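Local coordinates for protein Bd0816 (Bdellovibrio bacteriovorus HD100, PDB 5CER) that probably acts as a serine-type D-Ala-D-Ala carboxypeptidase of the peptidase S13 family, at residues 57-62 with 67-72; 91-96 with 395-400; 140-145 with 177-182; 83-88 with 147-152; 75-80 with 223-228. The protein carries 2 engineered substitutions. One frame throughout, in Å; residues are numbered along the deposited sequence.

Contact 1: 57-62 with 67-72; sequences LHLTPT and MDLHVE
A β hairpin brings L57-P61 and M67-V71 together in antiparallel register, the two axes running 157° apart. H58/H70 and T60/D68 are its hydrogen-bonded pairs: H58 N reaches H70 O at 2.9 Å, and D68 N reaches T60 O at 2.8 Å. On the face bearing H58 and H70, the H58 ring lies only 14° from the plane of the E72 carboxylate. The bond from H58 NE2 to E72 OE1 (3.1 Å) is nearly straight, 171° at the hydrogen, and runs in the ring plane, which helps fix the ring's rotation. The opposite face is apolar: L57 CB meets L69 CD1 at 3.8 Å, while L59 CD2 lies 3.7 Å from CG of M67, whose doubly bent chain carries SD back alongside P61. Y187 stacks on H70 and also meets H58. In the mixed sheet, strand 194-199 pairs antiparallel with 54-61, and strand 98-104 runs parallel to 67-72 on its other flank.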
# COMPACT_ATOMS: atom_id res chain seq x y z
N LEU A 57 20.59 0.15 23.57
CA LEU A 57 20.04 -0.64 24.65
C LEU A 57 21.14 -0.71 25.71
O LEU A 57 22.24 -1.19 25.45
CB LEU A 57 19.68 -2.04 24.15
CG LEU A 57 18.79 -2.11 22.91
CD1 LEU A 57 18.78 -3.49 22.33
CD2 LEU A 57 17.38 -1.67 23.21
N HIS A 58 20.82 -0.23 26.91
CA HIS A 58 21.74 -0.08 28.05
C HIS A 58 21.35 -1.15 29.08
O HIS A 58 20.32 -1.05 29.72
CB HIS A 58 21.59 1.35 28.61
CG HIS A 58 22.09 2.39 27.68
ND1 HIS A 58 23.44 2.68 27.55
CD2 HIS A 58 21.45 3.19 26.80
CE1 HIS A 58 23.59 3.62 26.64
NE2 HIS A 58 22.40 3.95 26.17
N LEU A 59 22.18 -2.18 29.17
CA LEU A 59 21.88 -3.40 29.90
C LEU A 59 22.78 -3.46 31.14
O LEU A 59 24.03 -3.44 31.03
CB LEU A 59 22.13 -4.57 28.97
CG LEU A 59 20.96 -4.89 28.05
CD1 LEU A 59 21.45 -5.25 26.65
CD2 LEU A 59 20.08 -6.00 28.57
N THR A 60 22.16 -3.48 32.32
CA THR A 60 22.88 -3.49 33.58
C THR A 60 22.46 -4.72 34.39
O THR A 60 21.28 -4.87 34.68
CB THR A 60 22.58 -2.18 34.37
OG1 THR A 60 22.86 -1.03 33.56
CG2 THR A 60 23.37 -2.11 35.67
N PRO A 61 23.42 -5.58 34.80
CA PRO A 61 23.05 -6.71 35.66
C PRO A 61 22.46 -6.34 37.03
O PRO A 61 22.94 -5.39 37.69
CB PRO A 61 24.35 -7.50 35.85
CG PRO A 61 25.40 -6.84 35.04
CD PRO A 61 24.86 -5.58 34.44
N THR A 62 21.39 -7.05 37.39
CA THR A 62 20.80 -7.00 38.71
C THR A 62 21.30 -8.17 39.55
O THR A 62 21.72 -9.18 39.00
CB THR A 62 19.26 -7.08 38.66
OG1 THR A 62 18.83 -8.22 37.90
CG2 THR A 62 18.66 -5.83 38.05
N MET A 67 18.60 -8.54 33.90
CA MET A 67 19.10 -7.25 33.48
C MET A 67 18.07 -6.14 33.76
O MET A 67 16.88 -6.39 33.77
CB MET A 67 19.42 -7.27 31.98
CG MET A 67 20.60 -8.12 31.51
SD MET A 67 22.18 -7.79 32.30
CE MET A 67 23.39 -7.98 31.01
N ASP A 68 18.55 -4.96 34.11
CA ASP A 68 17.80 -3.73 33.88
C ASP A 68 18.15 -3.29 32.45
O ASP A 68 19.26 -3.53 31.96
CB ASP A 68 18.17 -2.61 34.87
CG ASP A 68 17.64 -2.84 36.31
OD1 ASP A 68 16.69 -3.61 36.49
OD2 ASP A 68 18.19 -2.25 37.25
N LEU A 69 17.19 -2.65 31.80
CA LEU A 69 17.33 -2.17 30.45
C LEU A 69 16.82 -0.70 30.35
O LEU A 69 15.67 -0.41 30.69
CB LEU A 69 16.53 -3.05 29.50
CG LEU A 69 16.37 -2.62 28.04
CD1 LEU A 69 17.70 -2.21 27.41
CD2 LEU A 69 15.81 -3.80 27.26
N HIS A 70 17.67 0.20 29.86
CA HIS A 70 17.22 1.52 29.44
C HIS A 70 17.33 1.61 27.92
O HIS A 70 18.42 1.42 27.36
CB HIS A 70 18.03 2.65 30.08
CG HIS A 70 17.60 4.01 29.64
ND1 HIS A 70 16.38 4.55 29.99
CD2 HIS A 70 18.19 4.92 28.82
CE1 HIS A 70 16.24 5.73 29.42
NE2 HIS A 70 17.34 5.99 28.72
N VAL A 71 16.21 1.92 27.25
CA VAL A 71 16.19 2.07 25.81
C VAL A 71 16.37 3.52 25.50
O VAL A 71 15.51 4.37 25.83
CB VAL A 71 14.84 1.58 25.21
CG1 VAL A 71 14.89 1.60 23.68
CG2 VAL A 71 14.51 0.18 25.73
N GLU A 72 17.48 3.82 24.83
CA GLU A 72 17.72 5.13 24.27
C GLU A 72 17.24 5.07 22.82
O GLU A 72 17.83 4.41 22.00
CB GLU A 72 19.19 5.48 24.35
CG GLU A 72 19.55 6.85 23.81
CD GLU A 72 21.04 7.07 23.71
OE1 GLU A 72 21.79 6.25 24.24
OE2 GLU A 72 21.48 8.07 23.11

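Contact 2: 91-96 with 395-400; sequences LNRMKV and NSYLTE
M94 and L398 both place CG anti to the carbonyl carbon (chi1 -68° and -65°), which sends the two side chains into the gap between helix 81-93 and the chain leading into strand 399-400. The M94 chain then turns at chi3 (55°), and its sulfur, not its terminal methyl, does the touching: M94 SD sits 3.5 Å from L398 CD1, the side chains meeting at about a right angle. L398 CD1 also approaches L91, 4.5 Å from L91 CD2, a looser contact. Beside this apolar patch, R93 brings NH1 to 3.9 Å from Y397 CD1. The helix ends here in a Schellman motif, evidenced by V96 N to L91 O at 2.8 Å and K95 N to N92 O at 3.0 Å, with K95 at positive phi; M94 is the first residue to leave helical backbone angles. E90, one turn earlier on the helix, makes a salt bridge to R93 NH1 and accepts from L398 N, while Y397 OH bonds to F167 N. No hydrogen bond joins the two segments directly; they are held by packing of the M94 sulfur against a leucine methyl, with the R93 guanidinium set obliquely against the Y397 side chain, and E90 supplies a polar link between R93 and the backbone of L398.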
# COMPACT_ATOMS: atom_id res chain seq x y z
N LEU A 91 18.27 -10.65 22.15
CA LEU A 91 18.52 -10.60 23.59
C LEU A 91 18.90 -12.01 24.12
O LEU A 91 19.83 -12.15 24.93
CB LEU A 91 17.33 -10.00 24.35
CG LEU A 91 17.24 -8.48 24.21
CD1 LEU A 91 15.89 -7.96 24.70
CD2 LEU A 91 18.37 -7.77 24.94
N ASN A 92 18.17 -13.00 23.64
CA ASN A 92 18.40 -14.41 24.02
C ASN A 92 19.78 -14.91 23.53
O ASN A 92 20.44 -15.65 24.23
CB ASN A 92 17.26 -15.32 23.50
CG ASN A 92 15.94 -15.17 24.26
OD1 ASN A 92 14.96 -15.94 24.11
ND2 ASN A 92 15.89 -14.15 25.07
N ARG A 93 20.18 -14.50 22.33
CA ARG A 93 21.53 -14.78 21.85
C ARG A 93 22.59 -14.26 22.80
O ARG A 93 23.61 -14.92 22.99
CB ARG A 93 21.75 -14.24 20.43
CG ARG A 93 20.98 -15.00 19.35
CD ARG A 93 21.26 -14.39 18.00
NE ARG A 93 22.71 -14.33 17.81
CZ ARG A 93 23.46 -13.26 17.53
NH1 ARG A 93 22.94 -12.10 17.34
NH2 ARG A 93 24.77 -13.43 17.38
N MET A 94 22.34 -13.10 23.41
CA MET A 94 23.24 -12.51 24.40
C MET A 94 22.99 -12.99 25.82
O MET A 94 23.49 -12.38 26.74
CB MET A 94 23.03 -11.01 24.52
CG MET A 94 23.37 -10.03 23.41
SD MET A 94 22.92 -8.37 24.02
CE MET A 94 23.76 -8.12 25.58
N LYS A 95 22.17 -14.00 26.00
CA LYS A 95 21.87 -14.62 27.30
C LYS A 95 20.96 -13.80 28.20
O LYS A 95 21.06 -13.93 29.45
CB LYS A 95 23.13 -14.83 28.16
CG LYS A 95 24.41 -15.27 27.49
CD LYS A 95 25.55 -15.13 28.47
CE LYS A 95 26.71 -16.05 28.03
NZ LYS A 95 27.86 -15.27 27.47
N VAL A 96 20.15 -12.94 27.62
CA VAL A 96 19.19 -12.13 28.37
C VAL A 96 17.78 -12.62 28.08
O VAL A 96 17.28 -12.49 26.94
CB VAL A 96 19.34 -10.65 28.05
CG1 VAL A 96 18.21 -9.85 28.71
CG2 VAL A 96 20.70 -10.14 28.51
N ASN A 395 22.97 -6.53 9.07
CA ASN A 395 23.68 -5.61 9.91
C ASN A 395 22.80 -5.10 11.05
O ASN A 395 23.16 -4.14 11.73
CB ASN A 395 24.18 -4.43 9.08
CG ASN A 395 25.37 -4.78 8.22
OD1 ASN A 395 26.45 -4.98 8.71
ND2 ASN A 395 25.17 -4.87 6.91
N SER A 396 21.69 -5.77 11.31
CA SER A 396 20.85 -5.41 12.45
C SER A 396 21.20 -6.16 13.72
O SER A 396 20.72 -5.77 14.79
CB SER A 396 19.38 -5.62 12.10
OG SER A 396 19.01 -4.81 10.97
N TYR A 397 22.04 -7.20 13.65
CA TYR A 397 22.44 -7.92 14.89
C TYR A 397 23.07 -6.95 15.90
O TYR A 397 23.81 -6.06 15.52
CB TYR A 397 23.43 -9.06 14.63
CG TYR A 397 22.97 -10.05 13.59
CD1 TYR A 397 21.87 -10.87 13.82
CD2 TYR A 397 23.65 -10.20 12.38
CE1 TYR A 397 21.45 -11.80 12.88
CE2 TYR A 397 23.24 -11.14 11.44
CZ TYR A 397 22.13 -11.91 11.70
OH TYR A 397 21.74 -12.84 10.80
N LEU A 398 22.78 -7.18 17.18
CA LEU A 398 23.29 -6.35 18.28
C LEU A 398 24.82 -6.25 18.31
O LEU A 398 25.48 -7.28 18.29
CB LEU A 398 22.77 -6.88 19.64
CG LEU A 398 21.26 -6.82 19.92
CD1 LEU A 398 20.97 -7.37 21.30
CD2 LEU A 398 20.66 -5.42 19.76
N THR A 399 25.38 -5.03 18.33
CA THR A 399 26.84 -4.83 18.43
C THR A 399 27.13 -3.85 19.54
O THR A 399 26.25 -3.10 19.96
CB THR A 399 27.43 -4.26 17.13
OG1 THR A 399 26.77 -3.03 16.83
CG2 THR A 399 27.30 -5.23 15.96
N GLU A 400 28.36 -3.85 20.04
CA GLU A 400 28.78 -2.93 21.12
C GLU A 400 28.72 -1.50 20.62
O GLU A 400 29.02 -1.26 19.46
CB GLU A 400 30.21 -3.26 21.58
CG GLU A 400 30.44 -3.14 23.09
CD GLU A 400 31.92 -3.09 23.47
OE1 GLU A 400 32.77 -2.78 22.60
OE2 GLU A 400 32.25 -3.34 24.64

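Contact 3: 140-145 with 177-182; sequences NLKESF and RNISFL
I179 has the largest share of this interface and meets L141 and K142 on helix 130-145 with two different branches. Its CG2 methyl, anti to the backbone N of I179, lies 3.7 Å from L141 CD1 and 4.0 Å from L141 CB, so it packs along the leucine from root to tip. The other branch, set by a chi1 of -68°, carries I179 CD1 down onto the helix backbone, 3.9 Å from K142 CA. L141 CB is also within 4.0 Å of I179 CD1, which places the isoleucine astride the leucine's base. K142 contributes mainly its backbone and the start of its side chain: K142 CG is 4.2 Å from I179 CD1. The helix here contains a wider π-type turn, seen in N140 O accepting from both S144 N (2.9 Å) and F145 N (3.1 Å). L141 further touches L102 and F104 of strand 98-104, and I179 touches I138, so the helix packs on one face of the mixed sheet, near the edge formed by strand 175-181. With no hydrogen bond between the two segments, shape fit among aliphatic groups is what joins them; backbone hydrogen bonds of R177, N178 and S180 tie the strand to strand 98-104 instead.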
# COMPACT_ATOMS: atom_id res chain seq x y z
N ASN A 140 1.94 -0.66 24.92
CA ASN A 140 2.55 -1.63 23.99
C ASN A 140 3.56 -2.56 24.60
O ASN A 140 3.48 -3.78 24.39
CB ASN A 140 3.23 -0.91 22.82
CG ASN A 140 2.25 -0.39 21.82
OD1 ASN A 140 1.88 -1.09 20.88
ND2 ASN A 140 1.77 0.81 22.05
N LEU A 141 4.51 -1.99 25.34
CA LEU A 141 5.46 -2.78 26.11
C LEU A 141 4.76 -3.79 27.04
O LEU A 141 5.12 -4.97 27.11
CB LEU A 141 6.42 -1.89 26.92
CG LEU A 141 7.48 -1.13 26.12
CD1 LEU A 141 8.20 -0.08 26.96
CD2 LEU A 141 8.48 -2.08 25.49
N LYS A 142 3.77 -3.30 27.75
CA LYS A 142 3.10 -4.09 28.77
C LYS A 142 2.22 -5.17 28.17
O LYS A 142 2.27 -6.32 28.61
CB LYS A 142 2.26 -3.16 29.64
CG LYS A 142 2.26 -3.51 31.09
CD LYS A 142 1.14 -2.79 31.82
CE LYS A 142 1.76 -1.76 32.75
NZ LYS A 142 2.09 -2.38 34.06
N GLU A 143 1.42 -4.81 27.17
CA GLU A 143 0.44 -5.70 26.60
C GLU A 143 0.96 -6.62 25.51
O GLU A 143 0.39 -7.69 25.31
CB GLU A 143 -0.77 -4.89 26.07
CG GLU A 143 -1.54 -4.22 27.20
CD GLU A 143 -2.73 -3.36 26.75
OE1 GLU A 143 -2.91 -3.11 25.53
OE2 GLU A 143 -3.49 -2.94 27.64
N SER A 144 1.99 -6.18 24.77
CA SER A 144 2.44 -6.92 23.56
C SER A 144 3.87 -7.41 23.63
O SER A 144 4.10 -8.61 23.46
CB SER A 144 2.26 -6.07 22.31
OG SER A 144 0.93 -5.59 22.18
N PHE A 145 4.83 -6.50 23.90
CA PHE A 145 6.25 -6.86 24.06
C PHE A 145 6.50 -7.90 25.19
O PHE A 145 7.35 -8.78 25.02
CB PHE A 145 7.12 -5.63 24.30
CG PHE A 145 8.60 -5.91 24.26
CD1 PHE A 145 9.28 -6.41 25.37
CD2 PHE A 145 9.32 -5.70 23.10
CE1 PHE A 145 10.64 -6.66 25.31
CE2 PHE A 145 10.68 -5.98 23.02
CZ PHE A 145 11.34 -6.43 24.12
N ARG A 177 9.48 -7.34 34.20
CA ARG A 177 8.77 -7.06 35.42
C ARG A 177 8.17 -5.65 35.50
O ARG A 177 7.00 -5.52 35.80
CB ARG A 177 9.74 -7.20 36.59
CG ARG A 177 9.01 -7.24 37.91
CD ARG A 177 9.78 -7.78 39.06
NE ARG A 177 9.69 -9.23 39.26
CZ ARG A 177 10.62 -9.88 39.92
NH1 ARG A 177 11.60 -9.19 40.48
NH2 ARG A 177 10.58 -11.19 40.07
N ASN A 178 9.00 -4.62 35.34
CA ASN A 178 8.57 -3.24 35.48
C ASN A 178 8.94 -2.47 34.25
O ASN A 178 9.96 -2.73 33.63
CB ASN A 178 9.21 -2.59 36.68
CG ASN A 178 8.62 -3.10 37.98
OD1 ASN A 178 7.42 -3.07 38.19
ND2 ASN A 178 9.47 -3.59 38.87
N ILE A 179 8.05 -1.57 33.89
CA ILE A 179 8.19 -0.75 32.71
C ILE A 179 7.84 0.69 33.14
O ILE A 179 6.81 0.90 33.79
CB ILE A 179 7.22 -1.24 31.59
CG1 ILE A 179 7.64 -2.63 31.05
CG2 ILE A 179 7.12 -0.22 30.47
CD1 ILE A 179 6.47 -3.48 30.56
N SER A 180 8.69 1.65 32.79
CA SER A 180 8.37 3.06 33.00
C SER A 180 9.21 3.98 32.14
O SER A 180 10.25 3.59 31.59
CB SER A 180 8.51 3.45 34.46
OG SER A 180 9.82 3.20 34.90
N PHE A 181 8.70 5.21 31.99
CA PHE A 181 9.35 6.25 31.19
C PHE A 181 10.49 6.84 32.00
O PHE A 181 10.33 7.06 33.20
CB PHE A 181 8.33 7.33 30.82
CG PHE A 181 8.92 8.54 30.14
CD1 PHE A 181 9.54 8.43 28.90
CD2 PHE A 181 8.85 9.80 30.75
CE1 PHE A 181 10.08 9.54 28.27
CE2 PHE A 181 9.39 10.91 30.12
CZ PHE A 181 10.01 10.78 28.88
N LEU A 182 11.62 7.10 31.35
CA LEU A 182 12.74 7.80 31.98
C LEU A 182 13.41 8.69 30.93
O LEU A 182 14.06 8.16 30.03
CB LEU A 182 13.74 6.80 32.54
CG LEU A 182 15.01 7.35 33.21
CD1 LEU A 182 14.65 8.30 34.35
CD2 LEU A 182 15.88 6.22 33.72

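Contact 4: 83-88 with 147-152; sequences LSYFLI and TAINRA
I149 is the first residue of 147-152 to reach helix 81-93, and it divides its contacts between Y85 and I88. The CG2 methyl of I149 comes over one face of the Y85 ring, 4.0 Å from Y85 CE1, the two side chains running alongside one another with opposite headings. The other branch is fully extended (chi2 180°) and meets I88 tip to tip, I149 CD1 lying 4.1 Å from I88 CG2 and 4.2 Å from I88 CD1. This connection between helix 130-145 and helix 151-163 thus passes along the flank of helix 81-93, from which Y85 and I88 project one turn apart. N150 follows, with CB 3.6 Å from Y85 OH and its amide plane turned 41° from the ring. A water spans the polar side of this approach: it accepts from N150 N at 2.7 Å and is hydrogen-bonded to Y85 OH, also at 2.7 Å. The tyrosine oxygen has a second partner in R81 NH1, so the end of the ring is held from its own helix as well. N150 is the N-cap of helix 151-163, its OD1 taking the backbone N of M153. At R151 the chain enters the helix, and the guanidinium folds back so that I149 CG2 lies 3.9 Å above one of its faces; R151 also makes a cation-pi contact with Y154, which in turn meets the Y85 ring.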
# COMPACT_ATOMS: atom_id res chain seq x y z
N LEU A 83 10.22 -5.98 14.57
CA LEU A 83 11.50 -5.57 15.10
C LEU A 83 11.61 -5.96 16.58
O LEU A 83 12.71 -6.32 17.06
CB LEU A 83 11.70 -4.07 14.90
CG LEU A 83 13.02 -3.45 14.41
CD1 LEU A 83 13.53 -2.18 15.12
CD2 LEU A 83 14.03 -4.54 14.52
N SER A 84 10.48 -5.95 17.29
CA SER A 84 10.45 -6.48 18.66
C SER A 84 10.81 -7.98 18.71
O SER A 84 11.58 -8.39 19.58
CB SER A 84 9.10 -6.19 19.34
OG SER A 84 8.91 -4.78 19.53
N TYR A 85 10.23 -8.80 17.80
CA TYR A 85 10.51 -10.22 17.77
C TYR A 85 11.99 -10.44 17.52
O TYR A 85 12.61 -11.30 18.15
CB TYR A 85 9.70 -10.93 16.70
CG TYR A 85 8.21 -11.14 16.95
CD1 TYR A 85 7.61 -10.87 18.21
CD2 TYR A 85 7.40 -11.64 15.94
CE1 TYR A 85 6.24 -11.06 18.42
CE2 TYR A 85 6.04 -11.84 16.16
CZ TYR A 85 5.47 -11.58 17.39
OH TYR A 85 4.14 -11.76 17.58
N PHE A 86 12.54 -9.69 16.59
CA PHE A 86 13.97 -9.78 16.28
C PHE A 86 14.83 -9.41 17.50
O PHE A 86 15.84 -10.09 17.78
CB PHE A 86 14.32 -8.90 15.04
CG PHE A 86 15.77 -8.89 14.69
CD1 PHE A 86 16.35 -9.99 14.08
CD2 PHE A 86 16.59 -7.82 15.03
CE1 PHE A 86 17.71 -10.01 13.74
CE2 PHE A 86 17.94 -7.82 14.70
CZ PHE A 86 18.50 -8.91 14.07
N LEU A 87 14.44 -8.35 18.21
CA LEU A 87 15.16 -7.89 19.40
C LEU A 87 15.13 -8.95 20.49
O LEU A 87 16.13 -9.16 21.20
CB LEU A 87 14.57 -6.57 19.94
CG LEU A 87 15.11 -6.08 21.28
CD1 LEU A 87 16.61 -5.80 21.20
CD2 LEU A 87 14.38 -4.87 21.79
N ILE A 88 14.00 -9.62 20.62
CA ILE A 88 13.86 -10.70 21.62
C ILE A 88 14.78 -11.86 21.29
O ILE A 88 15.47 -12.36 22.19
CB ILE A 88 12.39 -11.14 21.76
CG1 ILE A 88 11.59 -9.98 22.39
CG2 ILE A 88 12.26 -12.41 22.60
CD1 ILE A 88 10.11 -10.21 22.61
N THR A 147 4.06 -10.00 26.69
CA THR A 147 3.15 -11.13 26.77
C THR A 147 3.70 -12.33 25.99
O THR A 147 4.69 -12.19 25.25
CB THR A 147 1.71 -10.76 26.31
OG1 THR A 147 1.76 -9.99 25.11
CG2 THR A 147 0.95 -9.96 27.38
N ALA A 148 3.05 -13.48 26.15
CA ALA A 148 3.35 -14.67 25.33
C ALA A 148 3.47 -14.32 23.84
O ALA A 148 2.57 -13.67 23.28
CB ALA A 148 2.29 -15.72 25.51
N ILE A 149 4.58 -14.71 23.22
CA ILE A 149 4.78 -14.48 21.80
C ILE A 149 3.73 -15.27 20.98
O ILE A 149 3.48 -16.45 21.27
CB ILE A 149 6.22 -14.80 21.35
CG1 ILE A 149 7.17 -13.79 21.97
CG2 ILE A 149 6.34 -14.78 19.81
CD1 ILE A 149 8.62 -13.99 21.63
N ASN A 150 3.15 -14.63 19.96
CA ASN A 150 2.28 -15.31 19.00
C ASN A 150 3.14 -16.25 18.18
O ASN A 150 3.92 -15.81 17.32
CB ASN A 150 1.60 -14.27 18.11
CG ASN A 150 0.58 -14.87 17.15
OD1 ASN A 150 0.86 -15.82 16.38
ND2 ASN A 150 -0.59 -14.28 17.14
N ARG A 151 3.02 -17.54 18.47
CA ARG A 151 3.84 -18.58 17.79
C ARG A 151 3.73 -18.58 16.26
O ARG A 151 4.76 -18.63 15.57
CB ARG A 151 3.55 -20.00 18.35
CG ARG A 151 4.40 -20.39 19.57
CD ARG A 151 5.89 -20.12 19.32
NE ARG A 151 6.52 -19.26 20.32
CZ ARG A 151 7.73 -18.68 20.18
NH1 ARG A 151 8.46 -18.84 19.07
NH2 ARG A 151 8.22 -17.93 21.18
N ALA A 152 2.51 -18.48 15.75
CA ALA A 152 2.29 -18.49 14.30
C ALA A 152 2.93 -17.27 13.61
O ALA A 152 3.59 -17.41 12.57
CB ALA A 152 0.81 -18.60 13.98
O HOH W 1 3.25 -11.98 20.09

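Contact 5: 75-80 with 223-228; sequences RDPIFG and YWNLGG
R75 and N225 are joined by two hydrogen bonds that use both ends of the asparagine amide. R75 NE donates to N225 OD1 at 2.8 Å (161° at the hydrogen); the oxygen lies close to the guanidinium plane, yet the donor stands above the carbonyl plane of the amide, the two flat groups being 87° apart. From the other end, N225 ND2 donates to R75 O at 2.9 Å, a more bent bond of 136°. One amide thereby grips both side chain and backbone of one arginine, which fixes the amide's flip. The bend of the R75 chain at chi3 curls NE back over N225, and P77 CD closes in at 4.3 Å from N225 ND2. In the next shell, R75 is tied to N107 through the backbone. Beyond it, D76 OD1 accepts from I78 N at 3.0 Å, an Asx turn within the type I β turn D76-F79, and G80 then takes the N-cap position of helix 81-93. On the partner side, helix 216-225 gives way to G227, with G228 N to Y223 O at 2.8 Å and G227 N to W224 O at 3.0 Å. The arrangement pairs a turn leading into one helix with a Schellman motif, the classic C-terminal ending of another.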
# COMPACT_ATOMS: atom_id res chain seq x y z
N ARG A 75 13.93 7.23 17.45
CA ARG A 75 12.66 7.53 16.79
C ARG A 75 12.33 6.60 15.59
O ARG A 75 11.62 7.00 14.67
CB ARG A 75 12.58 9.02 16.38
CG ARG A 75 12.94 10.00 17.48
CD ARG A 75 12.46 11.42 17.16
NE ARG A 75 11.01 11.49 17.02
CZ ARG A 75 10.14 11.57 18.01
NH1 ARG A 75 10.54 11.64 19.27
NH2 ARG A 75 8.86 11.59 17.74
N ASP A 76 12.81 5.38 15.65
CA ASP A 76 12.61 4.41 14.59
C ASP A 76 11.11 4.26 14.21
O ASP A 76 10.28 3.85 15.04
CB ASP A 76 13.21 3.07 15.02
CG ASP A 76 13.24 2.04 13.88
OD1 ASP A 76 12.39 2.10 12.97
OD2 ASP A 76 14.13 1.15 13.92
N PRO A 77 10.76 4.59 12.96
CA PRO A 77 9.36 4.66 12.60
C PRO A 77 8.76 3.33 12.17
O PRO A 77 7.59 3.31 11.75
CB PRO A 77 9.36 5.65 11.43
CG PRO A 77 10.67 5.38 10.78
CD PRO A 77 11.61 5.22 11.94
N ILE A 78 9.54 2.25 12.19
CA ILE A 78 9.03 0.91 11.88
C ILE A 78 9.22 -0.06 13.07
O ILE A 78 9.17 -1.27 12.90
CB ILE A 78 9.66 0.39 10.56
CG1 ILE A 78 8.78 -0.72 9.93
CG2 ILE A 78 11.12 -0.02 10.74
CD1 ILE A 78 9.12 -1.02 8.49
N PHE A 79 9.39 0.50 14.28
CA PHE A 79 9.59 -0.31 15.49
C PHE A 79 8.22 -0.77 16.00
O PHE A 79 7.44 0.02 16.53
CB PHE A 79 10.37 0.46 16.55
CG PHE A 79 11.26 -0.41 17.39
CD1 PHE A 79 10.74 -1.48 18.09
CD2 PHE A 79 12.64 -0.13 17.51
CE1 PHE A 79 11.56 -2.28 18.88
CE2 PHE A 79 13.47 -0.93 18.30
CZ PHE A 79 12.92 -2.00 18.99
N GLY A 80 7.93 -2.04 15.79
CA GLY A 80 6.70 -2.66 16.29
C GLY A 80 6.89 -4.15 16.57
O GLY A 80 7.98 -4.55 17.01
N TYR A 223 7.41 12.22 8.83
CA TYR A 223 7.08 13.64 8.71
C TYR A 223 7.35 14.39 10.04
O TYR A 223 8.04 15.41 10.04
CB TYR A 223 5.62 13.76 8.25
CG TYR A 223 5.07 15.14 7.95
CD1 TYR A 223 5.16 15.68 6.69
CD2 TYR A 223 4.36 15.86 8.92
CE1 TYR A 223 4.61 16.92 6.41
CE2 TYR A 223 3.80 17.10 8.63
CZ TYR A 223 3.93 17.63 7.38
OH TYR A 223 3.41 18.87 7.08
N TRP A 224 6.86 13.85 11.16
CA TRP A 224 7.13 14.46 12.49
C TRP A 224 8.61 14.41 12.83
O TRP A 224 9.15 15.40 13.27
CB TRP A 224 6.29 13.85 13.65
CG TRP A 224 4.85 13.95 13.41
CD1 TRP A 224 4.18 15.00 12.88
CD2 TRP A 224 3.89 12.96 13.65
NE1 TRP A 224 2.86 14.73 12.77
CE2 TRP A 224 2.65 13.48 13.25
CE3 TRP A 224 3.93 11.69 14.21
CZ2 TRP A 224 1.45 12.76 13.37
CZ3 TRP A 224 2.74 10.97 14.33
CH2 TRP A 224 1.52 11.51 13.91
N ASN A 225 9.24 13.26 12.59
CA ASN A 225 10.67 13.08 12.85
C ASN A 225 11.53 14.05 12.09
O ASN A 225 12.54 14.50 12.62
CB ASN A 225 11.16 11.68 12.46
CG ASN A 225 10.70 10.61 13.43
OD1 ASN A 225 10.11 10.90 14.45
ND2 ASN A 225 10.96 9.36 13.09
N LEU A 226 11.12 14.38 10.86
CA LEU A 226 11.87 15.35 10.05
C LEU A 226 11.63 16.82 10.45
O LEU A 226 12.27 17.72 9.87
CB LEU A 226 11.63 15.14 8.55
CG LEU A 226 12.15 13.77 8.07
CD1 LEU A 226 11.51 13.33 6.75
CD2 LEU A 226 13.67 13.74 7.97
N GLY A 227 10.69 17.07 11.36
CA GLY A 227 10.40 18.42 11.81
C GLY A 227 9.01 18.91 11.57
O GLY A 227 8.69 20.04 11.91
N GLY A 228 8.14 18.09 11.00
CA GLY A 228 6.74 18.51 10.77
C GLY A 228 6.60 19.58 9.72
O GLY A 228 7.49 19.80 8.89

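Contacts 1 to 4 form one connected block. Contacts 1 and 2, centres 13 Å apart, share an apolar layer in which M67 CG lies 3.6 Å from V96 CG2 and L57 CD1 lies 3.7 Å from L398 CD2. Contacts 2 and 4 both use helix 81-93, whose L87 also reaches the hairpin of contact 1: L87 CD1 is 3.4 Å from L57 CD1. F145 links contact 3 to contact 4, its CD2 being 3.7 Å from S84 OG. Contact 5 is closest to the centre of the chain, about 10 Å from it, against 22 to 29 Å for the other contact centres. It touches contact 4 where D76 OD2 is 3.6 Å from L83 CD1, and connects this block to helix 216-225.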